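Peptidoglycan D,D-transpeptidase FtsI (Yersinia pestis, PDB 6SYN) probably cross-links septal peptidoglycan during cell division as a class B D,D-transpeptidase, and binds a penicillin-derived ligand in its transpeptidase pocket. Local coordinates at residues 186-191 / 500-505; 434-439 / 493-498; 265-270 / 313-318; 254-259 / 375-380; 112-117 / 122-127. All blocks are in the same frame, centred on the assembly; numbering follows the deposited sequence. Where two conformers were deposited one is given.

Interaction 1. Residues 186-191 / 500-505; sequences QALVYR and GGVLRT
Leu188 of helix 183-199 faces Gly501 of helix 492-505 with their CA atoms 7.2 Å apart, the nearest backbone approach between segments 186-191 and 500-505. A single methyl does most of the touching. Leu188 extends with CG anti to its backbone N (chi1 169°), and this carries CD2 across the gap onto the bare backbone of the glycine turn. There CD2 rests 3.6 Å from Gly501 CA and 3.5 Å from Val502 N, a van der Waals contact with the helix backbone itself. Because Gly501 has no side chain, the methyl can settle directly on the main chain. Val502 adds the second apolar element: its CG2 branch, on the backbone N side of the residue, lies 4.1 Å from Leu188 CD2. One turn on, Thr505 folds back on its own helix, and its OG1 donates to Gly501 O at 2.7 Å. That donor stands well above the carbonyl plane, 54° out of it, and the same oxygen also accepts the backbone N of Thr505, so two bonds grip it near the end of the helix. The Thr505 side chain further touches Arg184 and Leu185 of the partner helix. In the penicillin-binding fold these two helices, from the beginning and the end of the transpeptidase domain, lie together against the five-stranded sheet. Val189 packs on Ala207 and Ala219, and Val502 on Leu209, while Gln186 bonds through NE2 to the carbonyls of Met220 in strand 217-223 and Val119 in the neighbouring loop.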
# COMPACT_ATOMS: atom_id res chain seq x y z
N GLN A 186 2.32 0.29 -11.57
CA GLN A 186 3.15 0.26 -10.33
C GLN A 186 4.17 1.40 -10.39
O GLN A 186 4.36 2.09 -9.36
CB GLN A 186 3.83 -1.10 -10.15
CG GLN A 186 4.60 -1.23 -8.84
CD GLN A 186 3.71 -1.42 -7.64
OE1 GLN A 186 2.49 -1.51 -7.74
NE2 GLN A 186 4.32 -1.49 -6.47
N ALA A 187 4.79 1.60 -11.55
CA ALA A 187 5.78 2.67 -11.82
C ALA A 187 5.12 4.03 -11.59
O ALA A 187 5.71 4.86 -10.86
CB ALA A 187 6.33 2.55 -13.22
N LEU A 188 3.92 4.24 -12.15
CA LEU A 188 3.14 5.50 -12.00
C LEU A 188 2.74 5.67 -10.54
O LEU A 188 2.96 6.76 -9.98
CB LEU A 188 1.89 5.47 -12.88
CG LEU A 188 0.91 6.60 -12.58
CD1 LEU A 188 1.55 7.95 -12.83
CD2 LEU A 188 -0.37 6.45 -13.39
N VAL A 189 2.11 4.66 -9.95
CA VAL A 189 1.65 4.69 -8.54
C VAL A 189 2.85 5.03 -7.65
O VAL A 189 2.81 6.07 -6.98
CB VAL A 189 0.97 3.37 -8.13
CG1 VAL A 189 0.84 3.25 -6.62
CG2 VAL A 189 -0.39 3.21 -8.79
N TYR A 190 3.89 4.19 -7.65
CA TYR A 190 5.04 4.32 -6.72
C TYR A 190 5.70 5.70 -6.88
O TYR A 190 6.08 6.30 -5.86
CB TYR A 190 6.08 3.22 -6.92
CG TYR A 190 7.37 3.48 -6.18
CD1 TYR A 190 7.49 3.16 -4.84
CD2 TYR A 190 8.43 4.12 -6.80
CE1 TYR A 190 8.66 3.44 -4.14
CE2 TYR A 190 9.60 4.39 -6.13
CZ TYR A 190 9.72 4.05 -4.79
OH TYR A 190 10.88 4.32 -4.13
N ARG A 191 5.85 6.18 -8.12
CA ARG A 191 6.59 7.43 -8.43
C ARG A 191 5.85 8.63 -7.83
O ARG A 191 6.52 9.54 -7.30
CB ARG A 191 6.78 7.57 -9.94
CG ARG A 191 7.11 8.98 -10.42
CD ARG A 191 7.56 8.96 -11.87
NE ARG A 191 6.52 8.60 -12.85
CZ ARG A 191 6.25 7.37 -13.31
NH1 ARG A 191 5.30 7.21 -14.22
NH2 ARG A 191 6.89 6.31 -12.86
N GLY A 500 -5.41 9.72 -12.91
CA GLY A 500 -5.30 10.35 -14.23
C GLY A 500 -4.52 9.49 -15.20
O GLY A 500 -5.08 9.10 -16.24
N GLY A 501 -3.25 9.21 -14.88
CA GLY A 501 -2.36 8.34 -15.68
C GLY A 501 -2.97 6.96 -15.89
O GLY A 501 -2.97 6.49 -17.04
N VAL A 502 -3.51 6.36 -14.83
CA VAL A 502 -4.20 5.04 -14.91
C VAL A 502 -5.24 5.10 -16.04
O VAL A 502 -5.10 4.32 -17.00
CB VAL A 502 -4.83 4.66 -13.56
CG1 VAL A 502 -5.83 3.52 -13.70
CG2 VAL A 502 -3.77 4.31 -12.52
N LEU A 503 -6.23 5.99 -15.93
CA LEU A 503 -7.37 6.10 -16.89
C LEU A 503 -6.84 6.23 -18.33
O LEU A 503 -7.44 5.63 -19.23
CB LEU A 503 -8.24 7.31 -16.53
CG LEU A 503 -9.13 7.12 -15.30
CD1 LEU A 503 -9.51 8.45 -14.69
CD2 LEU A 503 -10.37 6.32 -15.66
N ARG A 504 -5.74 6.98 -18.51
CA ARG A 504 -5.14 7.29 -19.83
C ARG A 504 -4.31 6.10 -20.33
O ARG A 504 -4.50 5.72 -21.51
CB ARG A 504 -4.30 8.57 -19.75
CG ARG A 504 -5.13 9.85 -19.81
CD ARG A 504 -6.04 9.91 -21.03
NE ARG A 504 -6.90 11.07 -21.24
CZ ARG A 504 -6.96 12.20 -20.52
NH1 ARG A 504 -7.82 13.14 -20.89
NH2 ARG A 504 -6.21 12.42 -19.46
N THR A 505 -3.45 5.53 -19.49
CA THR A 505 -2.67 4.30 -19.79
C THR A 505 -3.63 3.21 -20.28
O THR A 505 -3.36 2.60 -21.32
CB THR A 505 -1.91 3.78 -18.57
OG1 THR A 505 -1.06 4.81 -18.07
CG2 THR A 505 -1.08 2.55 -18.88

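Interaction 2. Residues 434-439 / 493-498; sequences YRIAIK and PVFGAI
Phe495 of helix 492-505 meets Ile438 of the edge strand 437-446 and Ile436 just before it, in a buried helix-on-sheet contact of the penicillin-binding fold. The strand enters the KTG motif at Lys439. The principal interaction is CH-pi: the Ile438 CG2 methyl sits over one face of the Phe495 ring, 4.0 Å from its centroid and 27° off the ring normal. Phe495 CG is anti to the backbone N (chi1 180°), which sends the ring out from the helix toward the sheet, where it and the Ile438 side chain run past each other in opposite senses. The remaining apolar contact is looser, with Ile436 CD1 4.5 Å from Phe495 CE1, and less certain because Ile436 was modelled in two conformers. Thr460 of the adjacent strand and Leu473 of the strand beyond it also touch the Phe495 side chain, and Val419 and Ala429 pack on Ile438. Polar interactions belong to the strand and its approach. Ala437 and Lys439 pair through their backbones with Val463 and Ala461, and Arg435 forms a salt bridge with Glu417. Lys439 NZ is hydrogen-bonded to Ser304 OG of the ligand pocket, and the Ile438 side chain lies about 9 Å from the bound ligand. The methyl over the ring is shared evenly by two ring carbons: Ile438 CG2 is 3.7 Å from both CE1 and CZ of Phe495.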
# COMPACT_ATOMS: atom_id res chain seq x y z
N TYR A 434 -12.76 13.79 -16.71
CA TYR A 434 -13.29 12.59 -16.00
C TYR A 434 -14.05 13.03 -14.75
O TYR A 434 -13.64 14.02 -14.10
CB TYR A 434 -12.17 11.64 -15.59
CG TYR A 434 -11.46 10.93 -16.72
CD1 TYR A 434 -11.93 9.74 -17.24
CD2 TYR A 434 -10.28 11.44 -17.24
CE1 TYR A 434 -11.26 9.08 -18.25
CE2 TYR A 434 -9.60 10.80 -18.27
CZ TYR A 434 -10.09 9.61 -18.77
OH TYR A 434 -9.42 8.97 -19.78
N ARG A 435 -15.11 12.29 -14.42
CA ARG A 435 -15.88 12.38 -13.15
C ARG A 435 -15.32 11.35 -12.17
O ARG A 435 -15.04 10.21 -12.62
CB ARG A 435 -17.36 12.08 -13.38
CG ARG A 435 -18.02 12.89 -14.48
CD ARG A 435 -19.29 12.22 -14.98
NE ARG A 435 -20.21 11.88 -13.91
CZ ARG A 435 -21.25 11.05 -14.02
NH1 ARG A 435 -21.52 10.46 -15.18
NH2 ARG A 435 -22.04 10.82 -12.98
N ILE A 436 -15.17 11.71 -10.90
CA ILE A 436 -14.58 10.83 -9.85
C ILE A 436 -15.44 10.86 -8.59
O ILE A 436 -16.03 11.91 -8.29
CB ILE A 436 -13.10 11.18 -9.55
CG1 ILE A 436 -12.95 12.52 -8.81
CG2 ILE A 436 -12.26 11.15 -10.82
CD1 ILE A 436 -11.52 12.80 -8.39
N ALA A 437 -15.51 9.72 -7.89
CA ALA A 437 -16.17 9.54 -6.59
C ALA A 437 -15.11 9.21 -5.53
O ALA A 437 -14.67 8.04 -5.45
CB ALA A 437 -17.22 8.46 -6.69
N ILE A 438 -14.70 10.23 -4.77
CA ILE A 438 -13.67 10.13 -3.69
C ILE A 438 -14.29 10.52 -2.35
O ILE A 438 -15.34 11.18 -2.32
CB ILE A 438 -12.45 11.01 -4.00
CG1 ILE A 438 -12.78 12.51 -3.89
CG2 ILE A 438 -11.86 10.66 -5.35
CD1 ILE A 438 -11.57 13.39 -3.67
N LYS A 439 -13.60 10.14 -1.28
CA LYS A 439 -13.78 10.68 0.08
C LYS A 439 -12.39 10.97 0.65
O LYS A 439 -11.53 10.07 0.59
CB LYS A 439 -14.55 9.66 0.93
CG LYS A 439 -14.89 10.12 2.34
CD LYS A 439 -15.94 11.20 2.38
CE LYS A 439 -16.03 11.90 3.71
NZ LYS A 439 -14.88 12.81 3.92
N PRO A 493 -4.19 15.32 -4.12
CA PRO A 493 -3.45 15.59 -5.35
C PRO A 493 -2.72 14.35 -5.88
O PRO A 493 -2.72 14.17 -7.08
CB PRO A 493 -2.44 16.70 -4.97
CG PRO A 493 -2.36 16.67 -3.45
CD PRO A 493 -3.67 16.08 -2.97
N VAL A 494 -2.14 13.54 -4.99
CA VAL A 494 -1.43 12.28 -5.35
C VAL A 494 -2.44 11.29 -5.94
O VAL A 494 -2.07 10.57 -6.88
CB VAL A 494 -0.69 11.67 -4.14
CG1 VAL A 494 -0.01 10.36 -4.50
CG2 VAL A 494 0.33 12.64 -3.55
N PHE A 495 -3.66 11.25 -5.40
CA PHE A 495 -4.78 10.43 -5.95
C PHE A 495 -5.06 10.87 -7.39
O PHE A 495 -5.15 10.00 -8.27
CB PHE A 495 -6.04 10.54 -5.09
CG PHE A 495 -7.20 9.72 -5.61
CD1 PHE A 495 -7.88 10.10 -6.75
CD2 PHE A 495 -7.60 8.57 -4.95
CE1 PHE A 495 -8.95 9.35 -7.22
CE2 PHE A 495 -8.67 7.82 -5.43
CZ PHE A 495 -9.34 8.21 -6.56
N GLY A 496 -5.20 12.18 -7.60
CA GLY A 496 -5.52 12.77 -8.91
C GLY A 496 -4.48 12.40 -9.96
O GLY A 496 -4.87 11.88 -11.02
N ALA A 497 -3.21 12.65 -9.65
CA ALA A 497 -2.04 12.32 -10.49
C ALA A 497 -2.05 10.83 -10.86
O ALA A 497 -1.82 10.52 -12.05
CB ALA A 497 -0.77 12.70 -9.77
N ILE A 498 -2.28 9.94 -9.89
CA ILE A 498 -2.21 8.46 -10.12
C ILE A 498 -3.42 8.02 -10.96
O ILE A 498 -3.20 7.33 -11.96
CB ILE A 498 -2.10 7.68 -8.79
CG1 ILE A 498 -0.68 7.77 -8.22
CG2 ILE A 498 -2.53 6.23 -8.98
CD1 ILE A 498 -0.50 7.12 -6.86

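Interaction 3. Residues 265-270 / 313-318; sequences HGVVKE and ALAMPS
A Met-aromatic contact between His265 and Met316, flanked by apolar packing of Val267, joins the loop that follows helix 255-264 to the loop that follows helix 306-314, at the periphery of the transpeptidase domain. The sulfur lies over one face of the imidazole, with Met316 SD 3.9 Å from the His265 ring centroid and 26° off the normal. It is displaced toward the rim on the CG side, where SD comes to 3.5 Å from His265 CG. With CG beside the backbone N (chi1 -61°) and the chain then extended (chi2 -172°), the Met316 sulfur is carried to the ring; the bend at chi3 places only the methyl. Val267 divides its two branches: CG1 meets Ala315 CB at 3.6 Å, while CG2 packs 3.5 Å from Met316 CG. Met316 also touches Thr261 and Ala262 of helix 255-264, and its carbonyl oxygen accepts a hydrogen bond from Arg357 NH2. Gly266, with positive phi, carries the chain out of the last helical turn to Val267. The arrangement is a Schellman C-terminal cap on the helix that carries the SxxK lysine, packed against the loop residues that follow helix 306-314.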
# COMPACT_ATOMS: atom_id res chain seq x y z
N HIS A 265 -31.76 1.86 6.12
CA HIS A 265 -32.52 1.82 7.39
C HIS A 265 -33.66 2.86 7.37
O HIS A 265 -34.38 2.94 8.38
CB HIS A 265 -31.58 2.04 8.59
CG HIS A 265 -30.84 0.82 9.02
ND1 HIS A 265 -30.99 0.28 10.28
CD2 HIS A 265 -29.95 0.04 8.37
CE1 HIS A 265 -30.22 -0.79 10.39
NE2 HIS A 265 -29.56 -0.95 9.24
N GLY A 266 -33.80 3.62 6.28
CA GLY A 266 -34.85 4.64 6.10
C GLY A 266 -34.74 5.77 7.11
O GLY A 266 -35.75 6.47 7.33
N VAL A 267 -33.56 5.95 7.71
CA VAL A 267 -33.27 7.02 8.71
C VAL A 267 -33.33 8.38 8.01
O VAL A 267 -33.77 9.36 8.65
CB VAL A 267 -31.91 6.75 9.38
CG1 VAL A 267 -31.31 8.00 10.02
CG2 VAL A 267 -32.01 5.63 10.40
N VAL A 268 -32.89 8.43 6.75
CA VAL A 268 -32.85 9.65 5.89
C VAL A 268 -33.23 9.26 4.46
O VAL A 268 -33.37 8.05 4.19
CB VAL A 268 -31.46 10.33 5.91
CG1 VAL A 268 -31.22 11.11 7.19
CG2 VAL A 268 -30.33 9.34 5.67
N LYS A 269 -33.37 10.27 3.60
CA LYS A 269 -33.57 10.14 2.13
C LYS A 269 -32.53 11.03 1.43
O LYS A 269 -32.07 11.99 2.08
CB LYS A 269 -35.03 10.50 1.81
CG LYS A 269 -36.04 9.93 2.79
CD LYS A 269 -37.47 9.87 2.30
CE LYS A 269 -37.71 8.76 1.30
NZ LYS A 269 -37.62 9.25 -0.10
N GLU A 270 -32.17 10.73 0.18
CA GLU A 270 -31.08 11.42 -0.57
C GLU A 270 -31.05 12.91 -0.24
O GLU A 270 -29.95 13.43 0.07
CB GLU A 270 -31.29 11.37 -2.08
CG GLU A 270 -31.10 10.01 -2.71
CD GLU A 270 -31.64 9.95 -4.13
OE1 GLU A 270 -32.56 10.74 -4.44
OE2 GLU A 270 -31.13 9.14 -4.92
N ALA A 313 -25.46 7.53 12.57
CA ALA A 313 -25.08 6.39 13.44
C ALA A 313 -26.09 6.23 14.58
O ALA A 313 -26.59 5.11 14.76
CB ALA A 313 -23.69 6.59 13.98
N LEU A 314 -26.36 7.31 15.33
CA LEU A 314 -27.11 7.27 16.61
C LEU A 314 -28.63 7.21 16.37
O LEU A 314 -29.35 6.96 17.35
CB LEU A 314 -26.72 8.48 17.48
CG LEU A 314 -25.37 8.38 18.17
CD1 LEU A 314 -24.90 9.74 18.67
CD2 LEU A 314 -25.41 7.39 19.33
N ALA A 315 -29.10 7.39 15.14
CA ALA A 315 -30.51 7.11 14.75
C ALA A 315 -30.65 5.63 14.36
O ALA A 315 -31.70 5.26 13.80
CB ALA A 315 -30.96 8.03 13.64
N MET A 316 -29.63 4.81 14.65
CA MET A 316 -29.61 3.36 14.32
C MET A 316 -28.98 2.58 15.47
O MET A 316 -28.24 3.15 16.27
CB MET A 316 -28.83 3.10 13.03
CG MET A 316 -29.42 3.80 11.83
SD MET A 316 -28.66 3.31 10.26
CE MET A 316 -27.09 4.16 10.39
N PRO A 317 -29.25 1.26 15.58
CA PRO A 317 -28.56 0.39 16.52
C PRO A 317 -27.06 0.31 16.19
O PRO A 317 -26.72 0.34 15.01
CB PRO A 317 -29.19 -1.00 16.35
CG PRO A 317 -30.46 -0.76 15.57
CD PRO A 317 -30.24 0.51 14.78
N SER A 318 -26.22 0.19 17.22
CA SER A 318 -24.74 0.08 17.11
C SER A 318 -24.35 -1.02 16.12
O SER A 318 -23.30 -0.87 15.47
CB SER A 318 -24.11 -0.15 18.47
OG SER A 318 -24.45 -1.44 18.95

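Interaction 4. Residues 254-259 / 375-380; sequences VKPMVV and RVYATI
Pro256 presents its ring to the hydroxyl end of Tyr377 and the tip of Ile380, where helix 255-264, the SxxK helix of the penicillin-binding fold, packs on helix 370-381. The short helical segments cross at 42°, with their axes 11.7 Å apart. Pro256 CG lies 3.7 Å from Tyr377 OH, the two side chains meeting at about a right angle. That hydroxyl is hydrogen-bonded to Thr253 O, just ahead of the segment, which fixes the ring end beside the proline. Ile380 CD1 completes the apolar patch: it stands over the rim of one face of the Tyr377 ring and reaches Pro256 CB at 4.1 Å. Met257 bends at its final torsion (chi3 -79°), and its SD packs 3.8 Å from Val376 CG1. The neighbouring Lys255 leads away from this interface into the ligand pocket, where NZ bonds to Ser304 OG and Asn306 OD1 and weakly to Ser252 OG. The packing thus lies on the same helix turn from which this pocket residue projects. Within helix 370-381, Arg375 O is gripped twice by Thr379, whose backbone N and OG1 reach it from opposite faces of the carbonyl plane, OG1 at 2.6 Å.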
# COMPACT_ATOMS: atom_id res chain seq x y z
N VAL A 254 -14.68 6.09 6.09
CA VAL A 254 -15.82 5.16 6.38
C VAL A 254 -17.16 5.79 5.95
O VAL A 254 -18.09 5.01 5.65
CB VAL A 254 -15.89 4.77 7.87
CG1 VAL A 254 -14.67 3.97 8.30
CG2 VAL A 254 -16.10 5.98 8.78
N LYS A 255 -17.25 7.12 5.94
CA LYS A 255 -18.52 7.90 5.92
C LYS A 255 -19.43 7.48 4.77
O LYS A 255 -20.65 7.48 4.94
CB LYS A 255 -18.24 9.41 5.86
CG LYS A 255 -17.73 10.00 7.17
CD LYS A 255 -17.53 11.50 7.13
CE LYS A 255 -17.07 12.05 8.46
NZ LYS A 255 -16.47 13.39 8.31
N PRO A 256 -18.91 7.15 3.56
CA PRO A 256 -19.77 6.64 2.49
C PRO A 256 -20.58 5.39 2.88
O PRO A 256 -21.66 5.24 2.35
CB PRO A 256 -18.79 6.36 1.34
CG PRO A 256 -17.67 7.35 1.60
CD PRO A 256 -17.53 7.35 3.11
N MET A 257 -20.06 4.55 3.78
CA MET A 257 -20.78 3.35 4.29
C MET A 257 -21.80 3.76 5.36
O MET A 257 -22.82 3.07 5.48
CB MET A 257 -19.82 2.31 4.86
CG MET A 257 -18.82 1.79 3.84
SD MET A 257 -17.76 0.51 4.52
CE MET A 257 -16.57 1.48 5.44
N VAL A 258 -21.56 4.85 6.09
CA VAL A 258 -22.54 5.36 7.10
C VAL A 258 -23.78 5.86 6.35
O VAL A 258 -24.91 5.52 6.76
CB VAL A 258 -21.96 6.46 8.00
CG1 VAL A 258 -23.01 6.96 8.99
CG2 VAL A 258 -20.70 6.02 8.73
N VAL A 259 -23.56 6.64 5.29
CA VAL A 259 -24.63 7.20 4.42
C VAL A 259 -25.43 6.04 3.82
O VAL A 259 -26.67 6.12 3.82
CB VAL A 259 -24.06 8.14 3.35
CG1 VAL A 259 -25.08 8.51 2.29
CG2 VAL A 259 -23.47 9.39 3.98
N ARG A 375 -10.24 -2.60 -0.91
CA ARG A 375 -11.32 -3.58 -1.19
C ARG A 375 -12.68 -2.95 -0.86
O ARG A 375 -13.63 -3.21 -1.62
CB ARG A 375 -11.08 -4.87 -0.42
CG ARG A 375 -12.00 -6.01 -0.85
CD ARG A 375 -11.89 -7.24 0.01
NE ARG A 375 -11.83 -6.92 1.43
CZ ARG A 375 -11.30 -7.69 2.36
NH1 ARG A 375 -10.78 -8.86 2.05
NH2 ARG A 375 -11.30 -7.28 3.62
N VAL A 376 -12.79 -2.15 0.21
CA VAL A 376 -14.03 -1.39 0.53
C VAL A 376 -14.41 -0.56 -0.71
O VAL A 376 -15.55 -0.67 -1.19
CB VAL A 376 -13.88 -0.52 1.79
CG1 VAL A 376 -15.03 0.48 1.93
CG2 VAL A 376 -13.76 -1.36 3.05
N TYR A 377 -13.46 0.21 -1.25
CA TYR A 377 -13.69 1.16 -2.36
C TYR A 377 -13.89 0.39 -3.68
O TYR A 377 -14.65 0.89 -4.53
CB TYR A 377 -12.62 2.25 -2.33
CG TYR A 377 -12.97 3.32 -1.32
CD1 TYR A 377 -12.76 3.13 0.03
CD2 TYR A 377 -13.62 4.48 -1.72
CE1 TYR A 377 -13.13 4.08 0.97
CE2 TYR A 377 -14.00 5.44 -0.80
CZ TYR A 377 -13.75 5.24 0.55
OH TYR A 377 -14.14 6.19 1.45
N ALA A 378 -13.26 -0.79 -3.83
CA ALA A 378 -13.47 -1.73 -4.96
C ALA A 378 -14.90 -2.29 -4.93
O ALA A 378 -15.47 -2.55 -6.02
CB ALA A 378 -12.45 -2.84 -4.91
N THR A 379 -15.46 -2.45 -3.72
CA THR A 379 -16.85 -2.93 -3.47
C THR A 379 -17.85 -1.79 -3.71
O THR A 379 -18.91 -2.06 -4.31
CB THR A 379 -16.93 -3.56 -2.07
OG1 THR A 379 -15.86 -4.49 -1.99
CG2 THR A 379 -18.25 -4.25 -1.80
N ILE A 380 -17.53 -0.57 -3.26
CA ILE A 380 -18.31 0.67 -3.59
C ILE A 380 -18.35 0.79 -5.12
O ILE A 380 -19.45 1.01 -5.68
CB ILE A 380 -17.70 1.93 -2.93
CG1 ILE A 380 -17.92 1.92 -1.41
CG2 ILE A 380 -18.25 3.20 -3.57
CD1 ILE A 380 -17.33 3.11 -0.69

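Interaction 5. Residues 112-117 / 122-127; sequences RYYPAG and HIIGVT
Ile124, at the end of helix 121-124, is the first residue of segment 122-127 to meet Tyr114, which follows strand 104-113 and opens a type I beta turn to Gly117. The CG2 branch of Ile124, held anti to the backbone N, lies 3.5 Å from Tyr114 CE1, and the two side chains run past each other in opposite senses. Gly125 then leaves the helix with a positive phi of 84°, and this turn brings its carbonyl oxygen obliquely to the phenol, 3.4 Å from Tyr114 CZ. At Val126 the backbone passes the hydroxyl end of the tyrosine, while CG1 packs 3.8 Å from Tyr114 CE2. Val126 and Tyr114 cross at about a right angle; Ile124 approaches the ring at CE1 and Val126 at CE2, both obliquely. Thr127 uses its methyl: CG2 lies 4.1 Å from Arg112 CG, against the aliphatic part of an arginine chain bent at its second torsion (chi2 41°). Ala28 of strand 26-38 also touches Arg112, Tyr114 and Ile124, adding a sheet strand to this buried part of the N-terminal dimerisation-domain region. The polar ends find partners outside both segments. Tyr114 OH hydrogen-bonds to Glu138 OE2, the same oxygen that forms a salt bridge with Arg112 NE, and Arg112 NH1 bonds to Gly17 O. The contact is mostly apolar along the side-chain flanks, apart from the Gly125 carbonyl oxygen near the phenol, and polar at their ends; a buried arginine and phenol directed at one carboxylate oxygen would probably favour the charged form of Glu138.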
# COMPACT_ATOMS: atom_id res chain seq x y z
N ARG A 112 19.39 -13.65 -8.58
CA ARG A 112 17.97 -13.23 -8.59
C ARG A 112 17.97 -11.72 -8.84
O ARG A 112 18.28 -10.97 -7.89
CB ARG A 112 17.28 -13.66 -7.29
CG ARG A 112 15.78 -13.84 -7.40
CD ARG A 112 15.35 -14.52 -8.69
NE ARG A 112 13.94 -14.84 -8.66
CZ ARG A 112 13.28 -15.50 -9.60
NH1 ARG A 112 11.98 -15.72 -9.46
NH2 ARG A 112 13.91 -15.95 -10.68
N TYR A 113 17.70 -11.30 -10.08
CA TYR A 113 17.78 -9.89 -10.53
C TYR A 113 16.37 -9.31 -10.70
O TYR A 113 15.49 -9.99 -11.26
CB TYR A 113 18.61 -9.78 -11.82
CG TYR A 113 18.61 -8.39 -12.41
CD1 TYR A 113 19.34 -7.37 -11.82
CD2 TYR A 113 17.85 -8.09 -13.52
CE1 TYR A 113 19.32 -6.08 -12.33
CE2 TYR A 113 17.81 -6.81 -14.04
CZ TYR A 113 18.55 -5.80 -13.45
OH TYR A 113 18.52 -4.54 -13.97
N TYR A 114 16.18 -8.08 -10.21
CA TYR A 114 14.88 -7.36 -10.19
C TYR A 114 14.95 -6.16 -11.13
O TYR A 114 15.42 -5.10 -10.73
CB TYR A 114 14.52 -6.97 -8.75
CG TYR A 114 14.55 -8.14 -7.80
CD1 TYR A 114 13.48 -9.03 -7.74
CD2 TYR A 114 15.65 -8.38 -6.99
CE1 TYR A 114 13.51 -10.12 -6.87
CE2 TYR A 114 15.69 -9.46 -6.12
CZ TYR A 114 14.61 -10.33 -6.07
OH TYR A 114 14.64 -11.41 -5.23
N PRO A 115 14.49 -6.30 -12.40
CA PRO A 115 14.55 -5.21 -13.38
C PRO A 115 13.66 -3.99 -13.08
O PRO A 115 13.91 -2.97 -13.67
CB PRO A 115 14.11 -5.86 -14.70
CG PRO A 115 14.27 -7.34 -14.45
CD PRO A 115 13.90 -7.51 -12.99
N ALA A 116 12.65 -4.13 -12.21
CA ALA A 116 11.75 -3.03 -11.79
C ALA A 116 12.30 -2.35 -10.53
O ALA A 116 11.82 -1.25 -10.19
CB ALA A 116 10.34 -3.54 -11.60
N GLY A 117 13.27 -2.99 -9.85
CA GLY A 117 14.07 -2.41 -8.76
C GLY A 117 13.26 -2.13 -7.50
O GLY A 117 12.57 -3.05 -7.01
N HIS A 122 8.56 -4.29 -2.54
CA HIS A 122 7.70 -4.76 -1.43
C HIS A 122 6.84 -5.95 -1.88
O HIS A 122 6.70 -6.89 -1.08
CB HIS A 122 6.89 -3.58 -0.86
CG HIS A 122 7.74 -2.62 -0.11
ND1 HIS A 122 8.25 -2.90 1.15
CD2 HIS A 122 8.21 -1.39 -0.44
CE1 HIS A 122 8.97 -1.89 1.57
NE2 HIS A 122 8.96 -0.94 0.61
N ILE A 123 6.30 -5.91 -3.11
CA ILE A 123 5.44 -6.99 -3.70
C ILE A 123 6.27 -8.26 -3.92
O ILE A 123 5.84 -9.34 -3.49
CB ILE A 123 4.81 -6.53 -5.03
CG1 ILE A 123 3.98 -5.25 -4.85
CG2 ILE A 123 4.01 -7.66 -5.66
CD1 ILE A 123 3.06 -4.94 -6.01
N ILE A 124 7.40 -8.12 -4.61
CA ILE A 124 8.26 -9.25 -5.06
C ILE A 124 9.04 -9.77 -3.85
O ILE A 124 8.97 -10.98 -3.58
CB ILE A 124 9.21 -8.81 -6.19
CG1 ILE A 124 8.46 -8.15 -7.35
CG2 ILE A 124 10.06 -9.98 -6.66
CD1 ILE A 124 7.55 -9.07 -8.13
N GLY A 125 9.75 -8.87 -3.18
CA GLY A 125 10.67 -9.19 -2.07
C GLY A 125 12.03 -9.60 -2.60
O GLY A 125 12.37 -9.22 -3.73
N VAL A 126 12.79 -10.35 -1.80
CA VAL A 126 14.17 -10.80 -2.14
C VAL A 126 14.38 -12.23 -1.63
O VAL A 126 13.43 -12.80 -1.06
CB VAL A 126 15.23 -9.84 -1.57
CG1 VAL A 126 15.34 -8.58 -2.41
CG2 VAL A 126 14.94 -9.49 -0.12
N THR A 127 15.57 -12.78 -1.87
CA THR A 127 16.02 -14.10 -1.36
C THR A 127 17.16 -13.89 -0.37
O THR A 127 17.82 -12.84 -0.42
CB THR A 127 16.50 -15.00 -2.50
OG1 THR A 127 17.66 -14.38 -3.06
CG2 THR A 127 15.44 -15.24 -3.55

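Interactions 1 and 2 share helix 492-505: its C-terminal part meets helix 183-199 through a leucine methyl on a glycine turn, and an earlier turn sends a phenylalanine to the edge strand. Interaction 1 is only partly buried; interactions 2 and 4 are buried and apolar, and they touch where Lys439 packs on Tyr377, Lys255 and Pro256 near the ligand pocket. Interaction 3, at the far end of the SxxK helix, is the most exposed, with two exposed residues among the four that touch, and joins loops through sulfur and imidazole. Interaction 5 belongs to the N-terminal region, its centre about 48 Å from that of interaction 3, and directs its polar ends to a shared carboxylate; Ile123 links it to Gln186 of interaction 1.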